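Local coordinates for CREG-like beta-barrel domain-containing protein (Agrobacterium tumefaciens, PDB 3DNH) that is of unknown function but has a CREG-like beta-barrel related to pyridoxamine 5'-phosphate oxidases and may therefore bind a flavin, at residues 61-66 against 129-134; 219-224 against 238-243. One frame throughout, in Å; residues are numbered along the deposited sequence.

Contact 1: 61-66 against 129-134; sequences IGIEPD and IARYPK
Gly62 and Arg131 have the nearest CA atoms across the two segments, 7.4 Å apart. Segment 61-66 is the end of strand 54-63 and the turn after it. Segment 129-134 is the last turn of helix 121-131 and the loop that leaves it. No backbone-to-backbone hydrogen bond crosses; side chains from the helix end fill the interval. Arg131 and Tyr132 both donate to Ile61 O. Arg131 NH1 lies 2.8 Å from Ile61 O and Tyr132 OH lies 2.7 Å from Ile61 O. The two donors come from opposite faces of the carbonyl plane, so the buried oxygen is gripped from both sides. Strand 54-63 belongs to the closed antiparallel barrel of the family, and the contact joins the end of helix 121-131 and Tyr132 to it. The Arg131 chain runs extended from CG to NE (chi2 -179°), which carries the guanidinium out to the strand. Ile61 O sits at the guanidinium edge, in its plane. Ile63 CG1 is 3.7 Å from Arg131 NH1 and packs obliquely against the group. The Tyr132 ring meets Ile61 O with its edge, and Arg131 CB lies over one ring face, toward the rim. Tyr132 also packs on Asp100 of the second subunit.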
# COMPACT_ATOMS: atom_id res chain seq x y z
N ILE A 61 -3.17 3.82 9.60
CA ILE A 61 -3.81 2.89 10.56
C ILE A 61 -3.48 3.24 12.01
O ILE A 61 -2.27 3.33 12.41
CB ILE A 61 -3.32 1.43 10.25
CG1 ILE A 61 -3.98 0.93 8.96
CG2 ILE A 61 -3.66 0.45 11.38
CD1 ILE A 61 -5.53 0.87 9.01
N GLY A 62 -4.55 3.46 12.80
CA GLY A 62 -4.41 3.49 14.27
C GLY A 62 -4.76 2.11 14.85
O GLY A 62 -5.41 1.31 14.20
N ILE A 63 -4.28 1.80 16.06
CA ILE A 63 -4.65 0.53 16.70
C ILE A 63 -5.14 0.83 18.12
O ILE A 63 -4.48 1.58 18.86
CB ILE A 63 -3.49 -0.52 16.75
CG1 ILE A 63 -2.90 -0.82 15.39
CG2 ILE A 63 -4.04 -1.87 17.12
CD1 ILE A 63 -3.75 -1.82 14.52
N GLU A 64 -6.26 0.23 18.52
CA GLU A 64 -6.75 0.37 19.88
C GLU A 64 -6.13 -0.72 20.80
O GLU A 64 -5.60 -1.72 20.29
CB GLU A 64 -8.28 0.34 19.87
CG GLU A 64 -8.86 1.33 18.81
CD GLU A 64 -10.39 1.38 18.82
OE1 GLU A 64 -10.94 2.50 18.68
OE2 GLU A 64 -11.02 0.30 18.98
N PRO A 65 -6.15 -0.52 22.14
CA PRO A 65 -5.52 -1.47 23.09
C PRO A 65 -5.83 -2.95 22.83
O PRO A 65 -4.94 -3.75 22.94
CB PRO A 65 -6.08 -1.02 24.43
CG PRO A 65 -6.26 0.47 24.25
CD PRO A 65 -6.71 0.65 22.84
N ASP A 66 -7.06 -3.29 22.45
CA ASP A 66 -7.43 -4.69 22.12
C ASP A 66 -6.98 -5.16 20.71
O ASP A 66 -7.36 -6.25 20.28
CB ASP A 66 -8.94 -4.94 22.31
CG ASP A 66 -9.78 -4.23 21.27
OD1 ASP A 66 -11.01 -4.36 21.29
OD2 ASP A 66 -9.21 -3.52 20.43
N ILE A 129 -2.91 10.94 16.37
CA ILE A 129 -1.88 11.97 16.39
C ILE A 129 -0.53 11.43 16.88
O ILE A 129 0.52 11.82 16.38
CB ILE A 129 -2.29 13.17 17.32
CG1 ILE A 129 -3.34 14.10 16.65
CG2 ILE A 129 -1.10 14.01 17.74
CD1 ILE A 129 -3.06 14.39 15.27
N ALA A 130 -0.60 10.56 17.88
CA ALA A 130 0.58 9.89 18.46
C ALA A 130 1.40 9.18 17.37
O ALA A 130 2.61 9.17 17.44
CB ALA A 130 0.13 8.90 19.56
N ARG A 131 0.75 8.64 16.34
CA ARG A 131 1.45 7.96 15.26
C ARG A 131 1.71 8.84 14.05
O ARG A 131 2.67 8.60 13.31
CB ARG A 131 0.66 6.71 14.81
CG ARG A 131 0.82 5.53 15.68
CD ARG A 131 -0.01 4.36 15.08
NE ARG A 131 0.41 3.09 15.64
CZ ARG A 131 0.11 1.90 15.14
NH1 ARG A 131 -0.61 1.78 14.02
NH2 ARG A 131 0.56 0.80 15.74
N TYR A 132 0.84 9.84 13.86
CA TYR A 132 0.75 10.63 12.64
C TYR A 132 0.70 12.11 13.03
O TYR A 132 -0.39 12.73 13.03
CB TYR A 132 -0.50 10.23 11.81
CG TYR A 132 -0.53 8.75 11.58
CD1 TYR A 132 0.47 8.15 10.79
CD2 TYR A 132 -1.48 7.93 12.18
CE1 TYR A 132 0.54 6.81 10.63
CE2 TYR A 132 -1.43 6.55 12.01
CZ TYR A 132 -0.41 6.00 11.23
OH TYR A 132 -0.32 4.66 11.05
N PRO A 133 1.87 12.68 13.38
CA PRO A 133 1.85 14.07 13.88
C PRO A 133 1.35 15.09 12.86
O PRO A 133 0.89 16.16 13.26
CB PRO A 133 3.31 14.33 14.31
CG PRO A 133 4.11 13.38 13.56
CD PRO A 133 3.24 12.14 13.38
N LYS A 134 1.39 14.78 11.57
CA LYS A 134 0.86 15.71 10.59
C LYS A 134 -0.66 15.77 10.63
O LYS A 134 -1.26 16.72 10.13
CB LYS A 134 1.34 15.37 9.18
CG LYS A 134 2.62 16.07 8.80
CD LYS A 134 3.04 15.83 7.33
CE LYS A 134 3.56 14.40 7.05
NZ LYS A 134 3.75 13.51 8.27

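Contact 2: 219-224 against 238-243; sequences IDPDGI and AERVET
Pro221 and Val241 pair the tip of a beta-hairpin with the loop that leads into helix 244-254. Strands 215-220 and 223-227 form the hairpin, part of a three-stranded antiparallel sheet outside the barrel. Their two-residue connection is Pro221-Asp222. An Asx turn shapes it: Asp220 OD1 accepts from Asp222 N at 2.9 Å. Asp220 OD1 also forms a salt bridge with Arg234.

The tight part centres on Pro221. Val241 N donates to Pro221 O at 2.8 Å, in the carbonyl plane and on a lone pair, with an angle of 156° at the hydrogen. Arg240 CA makes a CA-H...O contact with the same oxygen. Pro221 CB lies 3.2 Å from Val241 O, which is buried and has no hydrogen-bond partner in the model. Leu176, Ala179 and Met183 also pack on the proline. Val241 turns to other neighbours, among them Leu182, Phe247 and Ala250, and so joins the hairpin tip to helices 180-194 and 244-254.

The looser side is the more exposed one, where Asp222 and Arg240 meet. Arg240 CG is anti to the backbone N (chi1 176°), and the extended chain runs alongside Pro221. Asp222 OD1 stays 4.1 Å from Arg240 NH1, beyond a salt bridge, with the carboxylate and guanidinium planes 75° apart. Each has a stronger partner elsewhere: Asp222 OD2 pairs with Arg33, and Arg240 NH1 donates to Asp175 O. Glu242 OE2 takes the NE-H of Arg240 in a salt bridge at the guanidinium edge, which helps fix the turn of the group. The guanidinium nonetheless reaches back to the tight part: Pro221 CB lies over one of its faces, toward the rim, 3.4 Å from Arg240 NH1.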
# COMPACT_ATOMS: atom_id res chain seq x y z
N ILE A 219 0.20 0.18 25.93
CA ILE A 219 0.61 -1.01 26.70
C ILE A 219 -0.61 -1.91 26.82
O ILE A 219 -1.70 -1.42 27.09
CB ILE A 219 1.09 -0.64 28.12
CG1 ILE A 219 2.29 0.34 28.03
CG2 ILE A 219 1.37 -1.92 28.95
CD1 ILE A 219 2.62 1.07 29.32
N ASP A 220 -0.43 -3.21 26.59
CA ASP A 220 -1.54 -4.17 26.69
C ASP A 220 -1.04 -5.46 27.36
O ASP A 220 0.16 -5.60 27.63
CB ASP A 220 -2.24 -4.37 25.30
CG ASP A 220 -1.30 -4.96 24.23
OD1 ASP A 220 -0.85 -6.13 24.41
OD2 ASP A 220 -1.00 -4.28 23.21
N PRO A 221 -1.95 -6.39 27.68
CA PRO A 221 -1.42 -7.58 28.35
C PRO A 221 -0.32 -8.38 27.63
O PRO A 221 0.43 -9.13 28.28
CB PRO A 221 -2.69 -8.45 28.53
CG PRO A 221 -3.79 -7.46 28.63
CD PRO A 221 -3.43 -6.41 27.60
N ASP A 222 -0.24 -8.25 26.31
CA ASP A 222 0.68 -9.07 25.51
C ASP A 222 1.97 -8.31 25.11
O ASP A 222 2.98 -8.93 24.69
CB ASP A 222 -0.03 -9.59 24.25
CG ASP A 222 -1.08 -10.65 24.57
OD1 ASP A 222 -1.01 -11.27 25.66
OD2 ASP A 222 -1.96 -10.86 23.72
N GLY A 223 1.95 -7.00 25.29
CA GLY A 223 3.15 -6.20 25.01
C GLY A 223 2.90 -4.72 24.84
O GLY A 223 1.91 -4.19 25.33
N ILE A 224 3.80 -4.06 24.12
CA ILE A 224 3.88 -2.61 24.12
C ILE A 224 4.08 -2.15 22.68
O ILE A 224 4.99 -2.64 21.98
CB ILE A 224 5.13 -2.09 24.97
CG1 ILE A 224 5.08 -2.59 26.43
CG2 ILE A 224 5.21 -0.50 24.86
CD1 ILE A 224 6.45 -2.44 27.24
N ALA A 238 7.33 -11.83 27.47
CA ALA A 238 7.53 -13.27 27.53
C ALA A 238 6.30 -14.02 28.08
O ALA A 238 6.06 -15.14 27.70
CB ALA A 238 8.82 -13.65 28.33
N GLU A 239 5.57 -13.40 29.00
CA GLU A 239 4.31 -13.95 29.44
C GLU A 239 3.27 -12.84 29.63
O GLU A 239 3.64 -11.67 29.70
CB GLU A 239 4.45 -14.86 30.68
CG GLU A 239 5.00 -14.20 31.91
CD GLU A 239 5.31 -15.20 33.01
OE1 GLU A 239 5.88 -14.78 34.05
OE2 GLU A 239 5.00 -16.40 32.84
N ARG A 240 1.99 -13.24 29.63
CA ARG A 240 0.86 -12.30 29.60
C ARG A 240 0.88 -11.52 30.89
O ARG A 240 1.13 -12.09 31.95
CB ARG A 240 -0.47 -13.08 29.47
CG ARG A 240 -1.75 -12.24 29.52
CD ARG A 240 -3.04 -13.12 29.52
NE ARG A 240 -4.19 -12.31 29.94
CZ ARG A 240 -4.85 -11.47 29.15
NH1 ARG A 240 -4.48 -11.31 27.89
NH2 ARG A 240 -5.85 -10.76 29.63
N VAL A 241 0.58 -10.24 30.83
CA VAL A 241 0.70 -9.34 31.99
C VAL A 241 -0.71 -8.82 32.38
O VAL A 241 -1.49 -8.42 31.52
CB VAL A 241 1.69 -8.18 31.68
CG1 VAL A 241 1.51 -7.02 32.63
CG2 VAL A 241 3.14 -8.73 31.75
N GLU A 242 -1.05 -8.87 33.67
CA GLU A 242 -2.44 -8.56 34.06
C GLU A 242 -2.55 -7.45 35.09
O GLU A 242 -3.58 -6.76 35.19
CB GLU A 242 -3.16 -9.83 34.51
CG GLU A 242 -3.69 -10.63 33.32
CD GLU A 242 -4.52 -11.82 33.75
OE1 GLU A 242 -4.42 -12.26 34.93
OE2 GLU A 242 -5.28 -12.31 32.88
N THR A 243 -1.45 -7.24 35.79
CA THR A 243 -1.39 -6.28 36.88
C THR A 243 -0.20 -5.37 36.73
O THR A 243 0.74 -5.63 35.94
CB THR A 243 -1.29 -6.99 38.26
OG1 THR A 243 -0.04 -7.69 38.35
CG2 THR A 243 -2.45 -7.96 38.45

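Overall arrangement
Contact 1 lies near the middle of the chain and contact 2 toward its periphery. Their centres are 19 Å apart. Contact 1 joins a barrel strand to a helix. Contact 2 joins a hairpin of the small C-terminal sheet to the loop before the last helix. Along the chain they follow in series, so neither encloses the other. They do meet directly: Pro65 O of segment 61-66 packs at 3.6 Å on Asp220 CB of segment 219-224. The turn after the barrel strand therefore touches the hairpin tip. Thr174 and Leu176 add a second link: Asp66 hydrogen-bonds to Thr174 through the backbone and touches Leu176, while Asp222 packs on Thr174 and Pro221 on Leu176.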